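Local coordinates for carbonic anhydrase (Sordaria macrospora, PDB 4O1K), which catalyses the reversible hydration of carbon dioxide to bicarbonate as a zinc-dependent, tetrameric beta-class carbonic anhydrase, at residues Tyr141-Lys146 with Val166-Arg171. Sequence-based numbering, arbitrary orientation.
Sequences YRLHEK and VYEQCR
Glu-168 reaches from its helix to the imidazole of His-144, and its carboxylate makes the one hydrogen bond across this small contact, which buries 133 Å² in total. Its CB points toward segment 141-146, and the chain then bends at chi2 (-59°). CG lies in the plane of the His-144 ring, at its edge, 3.8 Å from NE2. Beyond it, CD comes within 4.1 Å of CD1 of Leu-143, whose methyl packs against the carboxylate carbon and OE1. At the tip the two oxygens part company. OE2 accepts a His-carboxylate hydrogen bond from His-144 NE2 at 2.8 Å through its anti lone pair. The carboxylate plane is turned 46° from the ring, and OE2 sits slightly off the imidazole plane. OE1 instead offers its syn lone pair to Arg-171 NH1, one turn further along the same helix, in a 2.9 Å salt bridge that lies close to the guanidinium plane. Bonded through both oxygens, the carboxylate is probably restrained from turning, and its negative charge would be expected to raise the proton affinity of the imidazole. Tyr-167 CE2 lies 4.5 Å from His-144 CE1, at the edge of the imidazole, while CG of Arg-171 rests over one face of the phenol ring. With the carboxylate of Glu-168 cut back to an alanine, His-144 NE2 would probably lose its acceptor and the Arg-171 guanidinium its salt-bridge mate, free to turn. His-144 is the N-cap residue of helix 145-150, so the bond ties the junction between helices 130-143 and 145-150 to the long helix 154-174. That helix also packs through Val-166 and Cys-170 on Val-109 of strand 106-112, and Leu-143 meets Leu-143 of the second subunit.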
ATOM      1  N   TYR A 141      -5.400  -8.910  18.392  1.00 32.67           N
ATOM      2  CA  TYR A 141      -5.143  -9.549  19.701  1.00 33.26           C
ATOM      3  C   TYR A 141      -4.973  -8.512  20.801  1.00 36.86           C
ATOM      4  O   TYR A 141      -5.601  -8.607  21.861  1.00 36.59           O
ATOM      5  CB  TYR A 141      -3.891 -10.442  19.668  1.00 35.40           C
ATOM      6  CG  TYR A 141      -3.773 -11.377  20.868  1.00 40.54           C
ATOM      7  CD1 TYR A 141      -4.046 -12.739  20.748  1.00 43.62           C
ATOM      8  CD2 TYR A 141      -3.426 -10.897  22.127  1.00 43.39           C
ATOM      9  CE1 TYR A 141      -3.957 -13.601  21.848  1.00 44.38           C
ATOM     10  CE2 TYR A 141      -3.346 -11.750  23.231  1.00 43.83           C
ATOM     11  CZ  TYR A 141      -3.609 -13.100  23.080  1.00 46.00           C
ATOM     12  OH  TYR A 141      -3.522 -13.946  24.182  1.00 45.34           O
ATOM     13  N   ARG A 142      -4.102  -7.533  20.564  1.00 35.68           N
ATOM     14  CA  ARG A 142      -3.815  -6.535  21.582  1.00 36.00           C
ATOM     15  C   ARG A 142      -5.062  -5.725  21.946  1.00 37.30           C
ATOM     16  O   ARG A 142      -5.218  -5.328  23.090  1.00 41.04           O
ATOM     17  CB  ARG A 142      -2.653  -5.635  21.131  1.00 42.07           C
ATOM     18  CG  ARG A 142      -1.335  -6.396  20.987  1.00 43.43           C
ATOM     19  CD  ARG A 142      -0.179  -5.511  20.487  1.00 48.11           C
ATOM     20  NE  ARG A 142       1.035  -6.304  20.322  1.00 46.10           N
ATOM     21  CZ  ARG A 142       1.613  -6.564  19.158  1.00 47.14           C
ATOM     22  NH1 ARG A 142       1.126  -6.058  18.020  1.00 46.94           N
ATOM     23  NH2 ARG A 142       2.707  -7.317  19.130  1.00 49.52           N
ATOM     24  N   LEU A 143      -5.980  -5.543  20.995  1.00 39.39           N
ATOM     25  CA  LEU A 143      -7.206  -4.791  21.245  1.00 41.61           C
ATOM     26  C   LEU A 143      -8.144  -5.524  22.200  1.00 45.37           C
ATOM     27  O   LEU A 143      -9.070  -4.927  22.757  1.00 46.16           O
ATOM     28  CB  LEU A 143      -7.947  -4.521  19.932  1.00 40.29           C
ATOM     29  CG  LEU A 143      -7.513  -3.267  19.168  1.00 43.93           C
ATOM     30  CD1 LEU A 143      -8.077  -3.248  17.779  1.00 43.86           C
ATOM     31  CD2 LEU A 143      -7.951  -2.029  19.913  1.00 45.90           C
ATOM     32  N   HIS A 144      -7.916  -6.821  22.370  1.00 44.52           N
ATOM     33  CA  HIS A 144      -8.783  -7.648  23.188  1.00 40.16           C
ATOM     34  C   HIS A 144      -7.922  -8.516  24.084  1.00 39.08           C
ATOM     35  O   HIS A 144      -8.283  -9.640  24.429  1.00 37.89           O
ATOM     36  CB  HIS A 144      -9.650  -8.515  22.278  1.00 39.83           C
ATOM     37  CG  HIS A 144     -10.531  -7.723  21.370  1.00 41.46           C
ATOM     38  ND1 HIS A 144     -11.768  -7.254  21.758  1.00 42.84           N
ATOM     39  CD2 HIS A 144     -10.346  -7.302  20.095  1.00 40.11           C
ATOM     40  CE1 HIS A 144     -12.312  -6.580  20.759  1.00 43.21           C
ATOM     41  NE2 HIS A 144     -11.474  -6.604  19.735  1.00 44.07           N
ATOM     42  N   GLU A 145      -6.781  -7.963  24.486  1.00 39.41           N
ATOM     43  CA  GLU A 145      -5.747  -8.747  25.136  1.00 37.11           C
ATOM     44  C   GLU A 145      -6.234  -9.397  26.428  1.00 41.84           C
ATOM     45  O   GLU A 145      -5.928 -10.567  26.705  1.00 44.00           O
ATOM     46  CB  GLU A 145      -4.585  -7.833  25.463  1.00 45.36           C
ATOM     47  CG  GLU A 145      -3.312  -8.565  25.676  1.00 53.19           C
ATOM     48  CD  GLU A 145      -2.176  -7.620  25.932  1.00 60.14           C
ATOM     49  OE1 GLU A 145      -2.167  -6.527  25.324  1.00 61.20           O
ATOM     50  OE2 GLU A 145      -1.304  -7.976  26.741  1.00 66.13           O
ATOM     51  N   LYS A 146      -6.986  -8.620  27.208  1.00 39.96           N
ATOM     52  CA  LYS A 146      -7.521  -9.069  28.488  1.00 50.12           C
ATOM     53  C   LYS A 146      -8.437 -10.272  28.312  1.00 51.15           C
ATOM     54  O   LYS A 146      -8.311 -11.258  29.040  1.00 55.81           O
ATOM     55  CB  LYS A 146      -8.318  -7.948  29.139  1.00 52.98           C
ATOM     56  CG  LYS A 146      -7.518  -6.978  29.964  1.00 61.47           C
ATOM     57  CD  LYS A 146      -8.503  -6.023  30.626  1.00 67.85           C
ATOM     58  CE  LYS A 146      -7.913  -5.323  31.830  1.00 73.07           C
ATOM     59  NZ  LYS A 146      -9.018  -4.798  32.705  1.00 75.98           N
ATOM     60  N   VAL A 166     -12.763 -11.175  12.666  1.00 25.63           N
ATOM     61  CA  VAL A 166     -13.921 -10.851  11.814  1.00 24.75           C
ATOM     62  C   VAL A 166     -14.626  -9.566  12.298  1.00 26.15           C
ATOM     63  O   VAL A 166     -14.884  -8.657  11.498  1.00 28.27           O
ATOM     64  CB  VAL A 166     -14.923 -11.975  11.776  1.00 26.63           C
ATOM     65  CG1 VAL A 166     -16.214 -11.498  11.037  1.00 23.01           C
ATOM     66  CG2 VAL A 166     -14.321 -13.143  10.998  1.00 30.38           C
ATOM     67  N   TYR A 167     -14.917  -9.489  13.599  1.00 26.34           N
ATOM     68  CA  TYR A 167     -15.582  -8.285  14.162  1.00 27.31           C
ATOM     69  C   TYR A 167     -14.797  -6.981  13.867  1.00 29.50           C
ATOM     70  O   TYR A 167     -15.371  -5.986  13.403  1.00 30.04           O
ATOM     71  CB  TYR A 167     -15.805  -8.485  15.675  1.00 31.38           C
ATOM     72  CG  TYR A 167     -16.154  -7.229  16.444  1.00 35.01           C
ATOM     73  CD1 TYR A 167     -17.467  -6.774  16.529  1.00 37.99           C
ATOM     74  CD2 TYR A 167     -15.173  -6.518  17.098  1.00 41.37           C
ATOM     75  CE1 TYR A 167     -17.772  -5.621  17.253  1.00 40.10           C
ATOM     76  CE2 TYR A 167     -15.457  -5.383  17.809  1.00 44.98           C
ATOM     77  CZ  TYR A 167     -16.756  -4.941  17.886  1.00 46.06           C
ATOM     78  OH  TYR A 167     -17.009  -3.797  18.610  1.00 52.36           O
ATOM     79  N   GLU A 168     -13.489  -6.990  14.127  1.00 28.15           N
ATOM     80  CA  GLU A 168     -12.646  -5.810  13.886  1.00 27.15           C
ATOM     81  C   GLU A 168     -12.573  -5.428  12.413  1.00 29.11           C
ATOM     82  O   GLU A 168     -12.573  -4.224  12.091  1.00 27.92           O
ATOM     83  CB  GLU A 168     -11.235  -5.972  14.463  1.00 30.54           C
ATOM     84  CG  GLU A 168     -11.161  -5.953  15.990  1.00 30.38           C
ATOM     85  CD  GLU A 168     -11.699  -4.649  16.615  1.00 37.59           C
ATOM     86  OE1 GLU A 168     -11.771  -3.606  15.926  1.00 32.70           O
ATOM     87  OE2 GLU A 168     -12.036  -4.666  17.813  1.00 39.30           O
ATOM     88  N   GLN A 169     -12.518  -6.421  11.512  1.00 25.21           N
ATOM     89  CA  GLN A 169     -12.490  -6.097  10.078  1.00 26.65           C
ATOM     90  C   GLN A 169     -13.838  -5.545   9.624  1.00 23.70           C
ATOM     91  O   GLN A 169     -13.911  -4.662   8.747  1.00 24.12           O
ATOM     92  CB  GLN A 169     -12.035  -7.279   9.198  1.00 28.16           C
ATOM     93  CG  GLN A 169     -10.671  -7.909   9.597  1.00 26.02           C
ATOM     94  CD  GLN A 169      -9.585  -6.890   9.900  1.00 28.04           C
ATOM     95  OE1 GLN A 169      -9.360  -5.965   9.119  1.00 25.76           O
ATOM     96  NE2 GLN A 169      -8.898  -7.057  11.042  1.00 28.67           N
ATOM     97  N   CYS A 170     -14.917  -6.036  10.233  1.00 25.28           N
ATOM     98  CA  CYS A 170     -16.220  -5.394  10.011  1.00 28.98           C
ATOM     99  C   CYS A 170     -16.223  -3.911  10.461  1.00 31.20           C
ATOM    100  O   CYS A 170     -16.735  -3.031   9.746  1.00 29.07           O
ATOM    101  CB  CYS A 170     -17.299  -6.132  10.773  1.00 31.08           C
ATOM    102  SG  CYS A 170     -17.708  -7.713  10.011  1.00 29.19           S
ATOM    103  N   ARG A 171     -15.712  -3.654  11.664  1.00 25.78           N
ATOM    104  CA  ARG A 171     -15.562  -2.269  12.111  1.00 27.95           C
ATOM    105  C   ARG A 171     -14.793  -1.460  11.068  1.00 29.63           C
ATOM    106  O   ARG A 171     -15.186  -0.339  10.748  1.00 30.21           O
ATOM    107  CB  ARG A 171     -14.853  -2.189  13.474  1.00 28.77           C
ATOM    108  CG  ARG A 171     -15.686  -2.712  14.656  1.00 36.17           C
ATOM    109  CD  ARG A 171     -15.002  -2.359  15.992  1.00 41.14           C
ATOM    110  NE  ARG A 171     -14.877  -0.910  16.176  1.00 46.12           N
ATOM    111  CZ  ARG A 171     -13.730  -0.233  16.100  1.00 50.27           C
ATOM    112  NH1 ARG A 171     -12.586  -0.869  15.863  1.00 53.13           N
ATOM    113  NH2 ARG A 171     -13.716   1.085  16.278  1.00 49.05           N
TER